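Local coordinates for importin subunit beta-1 (PDB 5OWU), which carries proteins into the nucleus in yeast by associating with importin alpha, which recognises the classical nuclear localization signal of the cargo, at residues Cys362-His365 and Ile366-Pro369; Pro719-Asn722 and Asp723-Leu727. All blocks are in the same frame, centred on the assembly; numbering follows the deposited sequence. Where two conformers were deposited one is given.

Contact 1. Residues Cys362-His365 and Ile366-Pro369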
ATOM      1  N   CYS A 362      -1.814  -5.315 -23.234  1.00 26.22           N
ATOM      2  CA  CYS A 362      -2.039  -5.545 -24.655  1.00 32.01           C
ATOM      3  C   CYS A 362      -1.023  -6.476 -25.304  1.00 38.36           C
ATOM      4  O   CYS A 362      -1.161  -6.775 -26.495  1.00 33.35           O
ATOM      5  CB  CYS A 362      -2.038  -4.205 -25.405  1.00 30.80           C
ATOM      6  SG  CYS A 362      -3.265  -3.042 -24.771  1.00 34.91           S
ATOM      7  N   GLY A 363      -0.000  -6.915 -24.580  1.00 34.06           N
ATOM      8  CA  GLY A 363       0.879  -7.949 -25.098  1.00 37.27           C
ATOM      9  C   GLY A 363       1.511  -7.582 -26.429  1.00 29.19           C
ATOM     10  O   GLY A 363       1.998  -6.463 -26.628  1.00 31.76           O
ATOM     11  N   ASN A 364       1.501  -8.546 -27.357  1.00 29.68           N
ATOM     12  CA  ASN A 364       2.183  -8.385 -28.639  1.00 31.43           C
ATOM     13  C   ASN A 364       1.722  -7.153 -29.414  1.00 38.02           C
ATOM     14  O   ASN A 364       2.457  -6.670 -30.278  1.00 27.77           O
ATOM     15  CB  ASN A 364       1.969  -9.633 -29.507  1.00 30.94           C
ATOM     16  CG  ASN A 364       2.660 -10.863 -28.953  1.00 29.74           C
ATOM     17  OD1 ASN A 364       3.493 -10.770 -28.051  1.00 34.80           O
ATOM     18  ND2 ASN A 364       2.321 -12.030 -29.500  1.00 29.76           N
ATOM     19  N   HIS A 365       0.529  -6.626 -29.148  1.00 32.95           N
ATOM     20  CA  HIS A 365       0.081  -5.470 -29.916  1.00 31.60           C
ATOM     21  C   HIS A 365       0.940  -4.233 -29.668  1.00 28.99           C
ATOM     22  O   HIS A 365       0.881  -3.292 -30.464  1.00 33.60           O
ATOM     23  CB  HIS A 365      -1.381  -5.147 -29.602  1.00 32.07           C
ATOM     24  CG  HIS A 365      -2.356  -6.099 -30.216  1.00 39.90           C
ATOM     25  ND1 HIS A 365      -2.631  -7.339 -29.678  1.00 54.20           N
ATOM     26  CD2 HIS A 365      -3.128  -5.989 -31.323  1.00 50.39           C
ATOM     27  CE1 HIS A 365      -3.529  -7.952 -30.429  1.00 50.69           C
ATOM     28  NE2 HIS A 365      -3.848  -7.155 -31.433  1.00 44.44           N
ATOM     29  N   ILE A 366       1.740  -4.209 -28.596  1.00 28.90           N
ATOM     30  CA  ILE A 366       2.573  -3.037 -28.322  1.00 30.94           C
ATOM     31  C   ILE A 366       3.847  -3.021 -29.161  1.00 34.47           C
ATOM     32  O   ILE A 366       4.487  -1.967 -29.284  1.00 32.68           O
ATOM     33  CB  ILE A 366       2.937  -2.960 -26.825  1.00 32.56           C
ATOM     34  CG1 ILE A 366       3.426  -1.564 -26.435  1.00 39.93           C
ATOM     35  CG2 ILE A 366       4.033  -3.970 -26.445  1.00 23.09           C
ATOM     36  CD1 ILE A 366       2.390  -0.492 -26.541  1.00 43.91           C
ATOM     37  N   LEU A 367       4.219  -4.154 -29.761  1.00 33.92           N
ATOM     38  CA  LEU A 367       5.577  -4.334 -30.270  1.00 34.34           C
ATOM     39  C   LEU A 367       5.887  -3.403 -31.444  1.00 25.08           C
ATOM     40  O   LEU A 367       6.925  -2.729 -31.454  1.00 29.41           O
ATOM     41  CB  LEU A 367       5.778  -5.798 -30.679  1.00 29.87           C
ATOM     42  CG  LEU A 367       5.747  -6.864 -29.572  1.00 35.34           C
ATOM     43  CD1 LEU A 367       5.567  -8.264 -30.154  1.00 37.27           C
ATOM     44  CD2 LEU A 367       7.011  -6.816 -28.757  1.00 27.53           C
ATOM     45  N   GLU A 368       5.014  -3.354 -32.449  1.00 29.36           N
ATOM     46  CA  GLU A 368       5.366  -2.680 -33.701  0.58 28.40           C
ATOM     47  C   GLU A 368       5.714  -1.211 -33.499  1.00 24.12           C
ATOM     48  O   GLU A 368       6.807  -0.785 -33.909  1.00 30.41           O
ATOM     49  CB  GLU A 368       4.231  -2.874 -34.712  0.58 38.53           C
ATOM     50  CG  GLU A 368       4.546  -2.378 -36.127  0.58 42.41           C
ATOM     51  CD  GLU A 368       4.433  -0.865 -36.274  0.58 49.49           C
ATOM     52  OE1 GLU A 368       5.290  -0.266 -36.960  0.58 61.33           O
ATOM     53  OE2 GLU A 368       3.494  -0.275 -35.699  0.58 51.63           O
ATOM     54  N   PRO A 369       4.852  -0.382 -32.891  1.00 28.84           N
ATOM     55  CA  PRO A 369       5.233   1.035 -32.723  1.00 38.32           C
ATOM     56  C   PRO A 369       6.445   1.237 -31.821  1.00 33.50           C
ATOM     57  O   PRO A 369       7.287   2.114 -32.087  1.00 32.43           O
ATOM     58  CB  PRO A 369       3.962   1.670 -32.137  1.00 38.79           C
ATOM     59  CG  PRO A 369       3.194   0.533 -31.532  1.00 36.31           C
ATOM     60  CD  PRO A 369       3.494  -0.655 -32.393  1.00 29.12           C
TER
HETATM   61  O   HOH W   1       2.657  -5.301 -32.477  1.00 32.92           O
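Both N364 (chi1 -68°) and L367 (chi1 -66°) turn CG opposite the carbonyl carbon and next to the backbone nitrogen, which lays the two side chains side by side, pointing the same way. They meet in the 3-10 turn that joins two HEAT repeats, between helix 347-362 and helix 367-377. CD1 of L367 does the touching: it lies 3.9 Å from OD1 of N364 and equally near CB, alongside the carboxamide. That amide is held from beyond the turn, its ND2 hydrogen-bonded to D401, while L367 also packs on P400 and Q404. With an alanine in place of L367, N364 CB and P400 would probably lose an apolar neighbour and a gap would open beside them.

The backbone makes the turn with i to i+3 bonds. I366 N donates nearly straight to G363 O at 3.0 Å, and L367 N donates to N364 O at 3.1 Å, coming from above the carbonyl plane and not along a lone pair. G363, with positive phi, is where the chain leaves the preceding helix. I366 packs into the interior against V326, L355, F358 and A359, and like L367 also touches P400; its chi1 of -163° puts CG1 opposite its own nitrogen and CG2 between nitrogen and carbonyl carbon, with CG2 3.2 Å from G363 O. A water extends the turn toward the next helix: it donates to N364 O at 2.6 Å and accepts from E368 N at 3.1 Å, so that N364 O receives two hydrogens, one from L367 N and one from the water.

Contact 2. Residues Pro719-Asn722 and Asp723-Leu727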
ATOM      1  N   PRO A 719      -2.066 -25.204  30.265  1.00 25.02           N
ATOM      2  CA  PRO A 719      -2.544 -24.203  31.234  1.00 28.72           C
ATOM      3  C   PRO A 719      -2.721 -22.808  30.649  1.00 30.31           C
ATOM      4  O   PRO A 719      -3.518 -22.034  31.188  1.00 26.57           O
ATOM      5  CB  PRO A 719      -1.466 -24.227  32.326  1.00 28.76           C
ATOM      6  CG  PRO A 719      -0.892 -25.600  32.235  1.00 28.81           C
ATOM      7  CD  PRO A 719      -0.885 -25.920  30.769  1.00 23.76           C
ATOM      8  N   TYR A 720      -2.021 -22.461  29.569  1.00 28.13           N
ATOM      9  CA  TYR A 720      -2.186 -21.156  28.928  1.00 19.81           C
ATOM     10  C   TYR A 720      -3.278 -21.154  27.862  1.00 28.05           C
ATOM     11  O   TYR A 720      -3.748 -20.075  27.461  1.00 30.11           O
ATOM     12  CB  TYR A 720      -0.860 -20.709  28.299  1.00 24.45           C
ATOM     13  CG  TYR A 720       0.337 -20.883  29.205  1.00 23.35           C
ATOM     14  CD1 TYR A 720       0.734 -19.871  30.068  1.00 26.56           C
ATOM     15  CD2 TYR A 720       1.075 -22.057  29.195  1.00 31.13           C
ATOM     16  CE1 TYR A 720       1.830 -20.026  30.897  1.00 26.46           C
ATOM     17  CE2 TYR A 720       2.177 -22.220  30.028  1.00 30.16           C
ATOM     18  CZ  TYR A 720       2.542 -21.204  30.880  1.00 29.95           C
ATOM     19  OH  TYR A 720       3.629 -21.358  31.716  1.00 29.96           O
ATOM     20  N   LEU A 721      -3.722 -22.338  27.438  1.00 26.96           N
ATOM     21  CA  LEU A 721      -4.536 -22.461  26.236  1.00 33.21           C
ATOM     22  C   LEU A 721      -5.774 -21.571  26.295  1.00 31.55           C
ATOM     23  O   LEU A 721      -6.014 -20.759  25.393  1.00 28.82           O
ATOM     24  CB  LEU A 721      -4.919 -23.927  26.036  1.00 25.20           C
ATOM     25  CG  LEU A 721      -5.739 -24.262  24.799  1.00 32.01           C
ATOM     26  CD1 LEU A 721      -5.003 -23.860  23.529  1.00 31.98           C
ATOM     27  CD2 LEU A 721      -6.055 -25.749  24.796  1.00 33.89           C
ATOM     28  N   ASN A 722      -6.570 -21.692  27.362  1.00 32.57           N
ATOM     29  CA  ASN A 722      -7.794 -20.904  27.431  1.00 32.99           C
ATOM     30  C   ASN A 722      -7.496 -19.434  27.177  1.00 32.00           C
ATOM     31  O   ASN A 722      -8.063 -18.820  26.262  1.00 34.79           O
ATOM     32  CB  ASN A 722      -8.492 -21.090  28.781  1.00 32.43           C
ATOM     33  CG  ASN A 722      -9.923 -20.585  28.757  1.00 41.70           C
ATOM     34  OD1 ASN A 722     -10.269 -19.637  29.454  1.00 39.71           O
ATOM     35  ND2 ASN A 722     -10.751 -21.196  27.915  1.00 31.69           N
ATOM     36  N   ASP A 723      -6.543 -18.867  27.925  1.00 32.36           N
ATOM     37  CA  ASP A 723      -6.272 -17.444  27.757  1.00 34.20           C
ATOM     38  C   ASP A 723      -5.907 -17.140  26.312  1.00 32.69           C
ATOM     39  O   ASP A 723      -6.471 -16.226  25.691  1.00 36.13           O
ATOM     40  CB  ASP A 723      -5.157 -16.992  28.695  1.00 32.88           C
ATOM     41  CG  ASP A 723      -5.598 -16.947  30.139  1.00 41.33           C
ATOM     42  OD1 ASP A 723      -6.818 -16.844  30.394  1.00 39.46           O
ATOM     43  OD2 ASP A 723      -4.714 -17.011  31.015  1.00 54.40           O
ATOM     44  N   ILE A 724      -5.005 -17.939  25.737  1.00 30.36           N
ATOM     45  CA  ILE A 724      -4.554 -17.667  24.374  1.00 23.67           C
ATOM     46  C   ILE A 724      -5.724 -17.776  23.414  1.00 29.03           C
ATOM     47  O   ILE A 724      -5.902 -16.927  22.526  1.00 30.24           O
ATOM     48  CB  ILE A 724      -3.400 -18.615  23.992  1.00 26.25           C
ATOM     49  CG1 ILE A 724      -2.161 -18.371  24.868  1.00 33.13           C
ATOM     50  CG2 ILE A 724      -3.054 -18.517  22.507  1.00 27.68           C
ATOM     51  CD1 ILE A 724      -1.875 -16.932  25.261  1.00 36.40           C
ATOM     52  N   MET A 725      -6.571 -18.789  23.600  1.00 32.78           N
ATOM     53  CA  MET A 725      -7.697 -18.927  22.689  1.00 34.38           C
ATOM     54  C   MET A 725      -8.590 -17.702  22.780  1.00 33.17           C
ATOM     55  O   MET A 725      -9.051 -17.181  21.756  1.00 33.74           O
ATOM     56  CB  MET A 725      -8.479 -20.204  22.987  1.00 33.61           C
ATOM     57  CG  MET A 725      -7.810 -21.468  22.462  1.00 36.71           C
ATOM     58  SD  MET A 725      -7.703 -21.499  20.655  1.00 38.76           S
ATOM     59  CE  MET A 725      -7.339 -23.215  20.328  1.00 48.77           C
ATOM     60  N   ALA A 726      -8.786 -17.180  23.993  1.00 39.09           N
ATOM     61  CA  ALA A 726      -9.579 -15.968  24.123  1.00 39.62           C
ATOM     62  C   ALA A 726      -9.006 -14.894  23.217  1.00 36.15           C
ATOM     63  O   ALA A 726      -9.708 -14.342  22.356  1.00 42.02           O
ATOM     64  CB  ALA A 726      -9.611 -15.507  25.580  1.00 34.46           C
ATOM     65  N   LEU A 727      -7.696 -14.657  23.333  1.00 33.34           N
ATOM     66  CA  LEU A 727      -7.050 -13.649  22.505  1.00 33.50           C
ATOM     67  C   LEU A 727      -7.326 -13.922  21.035  1.00 30.99           C
ATOM     68  O   LEU A 727      -7.778 -13.036  20.296  1.00 31.32           O
ATOM     69  CB  LEU A 727      -5.548 -13.625  22.787  1.00 32.19           C
ATOM     70  CG  LEU A 727      -5.137 -13.076  24.154  1.00 39.31           C
ATOM     71  CD1 LEU A 727      -3.636 -13.238  24.344  1.00 43.81           C
ATOM     72  CD2 LEU A 727      -5.546 -11.614  24.319  1.00 37.62           C
TER
HETATM   73  O   HOH W   2      -5.407 -20.083  30.198  1.00 32.95           O
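Three i to i+4 bonds run through this first part of helix 718-732, from I724 N to Y720 O, from M725 N to L721 O and from A726 N to N722 O, each donor nearly in line with the C=O; the middle one is short at 2.7 Å. One residue earlier in the same series, a water bridges the pair, donating to P719 O at 2.9 Å and accepting from D723 N at 2.8 Å.

On the buried side L721 and M725 run side by side. CD1 of L721 rests 3.8 Å from CG of M725, and the bend of M725 at chi2 (-64°) brings CE back to 4.0 Å from the same CD1. Both also pack on Y775. CG1 of I724 sits 3.5 Å from Y720 O and makes a looser contact, 4.4 Å, with CB of Y720. The phenol ring leads away to M682, and its OH is hydrogen-bonded to D679; N722 ND2 bonds to Y775 OH. Helix 741-764 meets L721, I724 and M725 through I761, and helices 675-689 and 698-713 also cover I724: the apolar stripe of a HEAT-repeat helix, packed within its repeat and against the ones before and after it.

In the fold
Along the chain from the N terminus, contact 1 comes first and is complete long before contact 2 begins, so the two are in series and neither nest nor cross. Neither closes a long loop, since each is made within one unbroken stretch. Residues 362-369 join the end of HEAT 8 to the start of HEAT 9 and reach helix 317-332 and helix 402-418. Residues 719-727 lie near the start of the first helix of HEAT 17, where helices from HEAT 16 and HEAT 17 gather round it. Their centres are 58 Å apart, on opposite sides of the chain's centre, with the nearest atoms about 45 Å apart.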